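Rod shape determining protein RodA (Thermus thermophilus, PDB 6BAR) probably polymerises lipid-linked peptidoglycan precursors into glycan strands for cell wall elongation, acting as a membrane-embedded glycosyltransferase of the SEDS family. Local coordinates at residues Leu18-Ile22 with Leu276-Leu280; Leu39-Gln43 with Phe332-Gly336. All coordinates share one frame; numbering follows the deposited sequence.

Contact 1 of 2, residues Leu18-Ile22 with Leu276-Leu280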
# COMPACT_ATOMS: atom_id res chain seq x y z
N LEU A 18 1.87 9.42 -13.31
CA LEU A 18 0.68 9.33 -12.45
C LEU A 18 1.05 9.47 -10.98
O LEU A 18 0.41 10.24 -10.23
CB LEU A 18 -0.05 8.01 -12.71
CG LEU A 18 -0.64 7.77 -14.11
CD1 LEU A 18 -1.45 6.48 -14.16
CD2 LEU A 18 -1.48 8.95 -14.56
N VAL A 19 2.06 8.73 -10.53
CA VAL A 19 2.51 8.84 -9.14
C VAL A 19 2.95 10.27 -8.85
O VAL A 19 2.56 10.85 -7.82
CB VAL A 19 3.63 7.83 -8.85
CG1 VAL A 19 4.25 8.10 -7.48
CG2 VAL A 19 3.10 6.42 -8.92
N ALA A 20 3.72 10.88 -9.75
CA ALA A 20 4.20 12.24 -9.53
C ALA A 20 3.05 13.24 -9.47
O ALA A 20 3.10 14.22 -8.71
CB ALA A 20 5.20 12.64 -10.62
N ALA A 21 1.98 13.01 -10.25
CA ALA A 21 0.86 13.94 -10.27
C ALA A 21 0.05 13.87 -8.99
O ALA A 21 -0.33 14.90 -8.40
CB ALA A 21 -0.03 13.64 -11.49
N ILE A 22 -0.23 12.65 -8.52
CA ILE A 22 -0.93 12.51 -7.24
C ILE A 22 -0.09 13.09 -6.10
O ILE A 22 -0.61 13.79 -5.22
CB ILE A 22 -1.30 11.03 -7.00
CG1 ILE A 22 -2.14 10.52 -8.17
CG2 ILE A 22 -2.06 10.86 -5.69
CD1 ILE A 22 -2.74 9.14 -7.97
N LEU A 276 -7.46 10.41 -11.08
CA LEU A 276 -6.04 10.10 -11.00
C LEU A 276 -5.81 8.74 -10.37
O LEU A 276 -4.97 7.95 -10.83
CB LEU A 276 -5.30 11.19 -10.22
CG LEU A 276 -4.88 12.44 -10.99
CD1 LEU A 276 -3.99 13.32 -10.12
CD2 LEU A 276 -4.17 12.07 -12.29
N TYR A 277 -6.57 8.42 -9.32
CA TYR A 277 -6.44 7.10 -8.70
C TYR A 277 -6.97 6.00 -9.61
O TYR A 277 -6.43 4.89 -9.61
CB TYR A 277 -7.15 7.09 -7.35
CG TYR A 277 -6.28 7.67 -6.28
CD1 TYR A 277 -5.22 6.95 -5.75
CD2 TYR A 277 -6.48 8.97 -5.82
CE1 TYR A 277 -4.41 7.49 -4.79
CE2 TYR A 277 -5.67 9.51 -4.86
CZ TYR A 277 -4.64 8.77 -4.34
OH TYR A 277 -3.83 9.31 -3.38
N GLY A 278 -8.03 6.28 -10.38
CA GLY A 278 -8.54 5.29 -11.31
C GLY A 278 -7.55 4.98 -12.42
O GLY A 278 -7.34 3.82 -12.78
N LEU A 279 -6.90 6.02 -12.95
CA LEU A 279 -5.86 5.82 -13.95
C LEU A 279 -4.66 5.08 -13.37
O LEU A 279 -4.03 4.27 -14.06
CB LEU A 279 -5.41 7.15 -14.54
CG LEU A 279 -6.50 7.92 -15.29
CD1 LEU A 279 -5.89 9.07 -16.07
CD2 LEU A 279 -7.26 6.98 -16.20
N LEU A 280 -4.31 5.36 -12.11
CA LEU A 280 -3.20 4.65 -11.49
C LEU A 280 -3.51 3.17 -11.33
O LEU A 280 -2.68 2.31 -11.65
CB LEU A 280 -2.84 5.29 -10.16
CG LEU A 280 -1.65 4.66 -9.44
CD1 LEU A 280 -0.52 5.67 -9.22
CD2 LEU A 280 -2.11 4.07 -8.12

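Contact 2 of 2, residues Leu39-Gln43 with Phe332-Gly336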
# COMPACT_ATOMS: atom_id res chain seq x y z
N LEU A 39 5.37 21.52 9.64
CA LEU A 39 4.68 20.30 9.27
C LEU A 39 4.81 19.97 7.78
O LEU A 39 4.53 18.83 7.40
CB LEU A 39 3.20 20.38 9.65
CG LEU A 39 2.48 19.08 10.00
CD1 LEU A 39 3.09 18.42 11.23
CD2 LEU A 39 0.98 19.30 10.19
N LEU A 40 5.21 20.93 6.94
CA LEU A 40 5.50 20.65 5.54
C LEU A 40 6.93 20.17 5.30
O LEU A 40 7.20 19.57 4.26
CB LEU A 40 5.26 21.90 4.67
CG LEU A 40 3.82 22.37 4.43
CD1 LEU A 40 3.80 23.70 3.69
CD2 LEU A 40 3.02 21.32 3.67
N TYR A 41 7.84 20.43 6.25
CA TYR A 41 9.23 20.01 6.10
C TYR A 41 9.39 18.51 6.32
O TYR A 41 10.13 17.85 5.59
CB TYR A 41 10.11 20.78 7.08
CG TYR A 41 11.60 20.51 6.99
CD1 TYR A 41 12.39 21.15 6.05
CD2 TYR A 41 12.22 19.64 7.89
CE1 TYR A 41 13.76 20.93 5.98
CE2 TYR A 41 13.59 19.41 7.83
CZ TYR A 41 14.35 20.05 6.87
OH TYR A 41 15.71 19.83 6.80
N ARG A 42 8.72 17.97 7.34
CA ARG A 42 8.82 16.54 7.61
C ARG A 42 8.39 15.72 6.40
O ARG A 42 9.08 14.76 6.02
CB ARG A 42 7.97 16.17 8.83
CG ARG A 42 8.40 16.86 10.11
CD ARG A 42 7.19 17.21 10.97
NE ARG A 42 7.57 17.77 12.26
CZ ARG A 42 7.56 17.08 13.40
NH1 ARG A 42 7.21 15.80 13.40
NH2 ARG A 42 7.91 17.67 14.53
N GLN A 43 7.29 16.10 5.76
CA GLN A 43 6.86 15.34 4.59
C GLN A 43 7.71 15.62 3.37
O GLN A 43 7.86 14.75 2.51
CB GLN A 43 5.40 15.60 4.26
CG GLN A 43 4.86 14.48 3.39
CD GLN A 43 3.40 14.61 3.08
OE1 GLN A 43 2.96 15.63 2.55
NE2 GLN A 43 2.64 13.58 3.40
N PHE A 332 -1.05 10.87 -1.05
CA PHE A 332 -1.80 12.11 -0.94
C PHE A 332 -1.95 12.60 0.49
O PHE A 332 -1.69 13.77 0.78
CB PHE A 332 -3.19 11.93 -1.56
CG PHE A 332 -3.99 13.21 -1.66
CD1 PHE A 332 -3.74 14.11 -2.67
CD2 PHE A 332 -4.98 13.50 -0.73
CE1 PHE A 332 -4.46 15.29 -2.76
CE2 PHE A 332 -5.71 14.67 -0.81
CZ PHE A 332 -5.45 15.57 -1.83
N SER A 333 -2.39 11.74 1.41
CA SER A 333 -2.60 12.17 2.78
C SER A 333 -1.27 12.38 3.49
O SER A 333 -0.21 11.90 3.05
CB SER A 333 -3.46 11.16 3.54
OG SER A 333 -3.75 11.62 4.85
N TYR A 334 -1.33 13.09 4.62
CA TYR A 334 -0.13 13.41 5.38
C TYR A 334 0.40 12.17 6.10
O TYR A 334 -0.37 11.37 6.64
CB TYR A 334 -0.42 14.52 6.40
CG TYR A 334 0.72 14.75 7.35
CD1 TYR A 334 1.83 15.50 6.96
CD2 TYR A 334 0.72 14.21 8.63
CE1 TYR A 334 2.89 15.71 7.82
CE2 TYR A 334 1.77 14.41 9.49
CZ TYR A 334 2.86 15.16 9.09
OH TYR A 334 3.91 15.37 9.94
N GLY A 335 1.72 12.03 6.12
CA GLY A 335 2.36 10.87 6.71
C GLY A 335 3.64 10.47 6.01
O GLY A 335 3.62 10.01 4.87
N GLY A 336 4.77 10.63 6.70
CA GLY A 336 6.06 10.40 6.06
C GLY A 336 6.33 8.93 5.79
O GLY A 336 6.88 8.58 4.74

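Contact 1 of 2, residues Leu18-Ile22 with Leu276-Leu280
Helices 18-22 and 276-280 run nearly antiparallel, their segment axes 158° apart and 10.0 Å from each other at closest approach, which pairs L18 with L280 and I22 with L276. That spacing leaves room for branched aliphatic side chains to mesh, and no hydrogen bond crosses the interface. I22 makes the largest single contribution. With CG1 anti to the carbonyl carbon (chi1 -57°), its side chain passes that of L276 in the opposite direction, I22 CG1 lying 3.8 Å from L276 CB. I22 CD1 reaches over the Y277 ring in a CH-pi contact, 3.9 Å from the centroid and 9° off the normal, while CG2 packs 3.6 Å from Y277 CZ. The Y277 hydroxyl is hydrogen-bonded to P330 O, which suits a tyrosine here: an apolar face for I22 and a polar end for the loop. A leucine in its place would probably leave the P330 carbonyl without this donor and I22 CD1 without its aromatic platform. At the other end L18 CD1 reaches the backbone of L279, and V19 CG2 meets L280 CD1 at 3.7 Å. Such interdigitated aliphatic side chains are characteristic of helix-helix packing in polytopic membrane proteins, here joining helices 13-30 and 266-288.

Contact 2 of 2, residues Leu39-Gln43 with Phe332-Gly336
This is a helix-to-loop contact near the surface of the protein, where the beginning of helix 39-56 meets the segment that leads from helix 294-319 into helix 336-354. It is held by two side chains, one from each partner: Q43 from the helix and Y334 from the loop. Q43 leaves its backbone with CG anti to N (chi1 -161°) and stays extended beyond it, long enough to bring its amide to the loop backbone. There NE2 gives a weak hydrogen bond to S333 O, at 3.3 Å and bent to 136° at the hydrogen. A glutamine suits this buried place because its uncharged amide can serve a backbone carbonyl while its side chain also touches L30 of helix 13-30. Y334 reaches the other way, toward the beginning of helix 39-56, and its side chain crosses that of L39 at about a right angle. L39 CD1 lies 3.9 Å from Y334 CZ, and R42 CD comes to 3.9 Å from Y334 OH, so that aliphatic carbons of the helix approach the phenol end. L30, F256 and V257 also touch the Y334 side chain. Next to it, G335 is the N-cap residue of helix 336-354, and its backbone angles (phi 147°) would press a CB against the preceding carbonyl oxygen, a conformation that calls for glycine. The chemistry of the contact is thus mixed: apolar packing about the tyrosine, and one weak hydrogen bond that gives the buried Q43 amide a loop carbonyl as partner.

How the contacts relate
Contact 1 is the more deeply buried of the two, joining helices 13-30 and 266-288 by aliphatic packing and a CH-pi contact; contact 2 lies nearer the surface, fastens a loop to helix 39-56, and adds amide-to-backbone polarity to its apolar part. The two do not share a pair of elements, but helices 13-30 and 39-56 follow each other in the chain. Their centres are about 18 Å apart, yet F332 links them: its CB packs 3.2 Å from Y277 OH, and its CD1 lies 4.0 Å from I22 O. The loop after helix 294-319 thus adjoins both contacts.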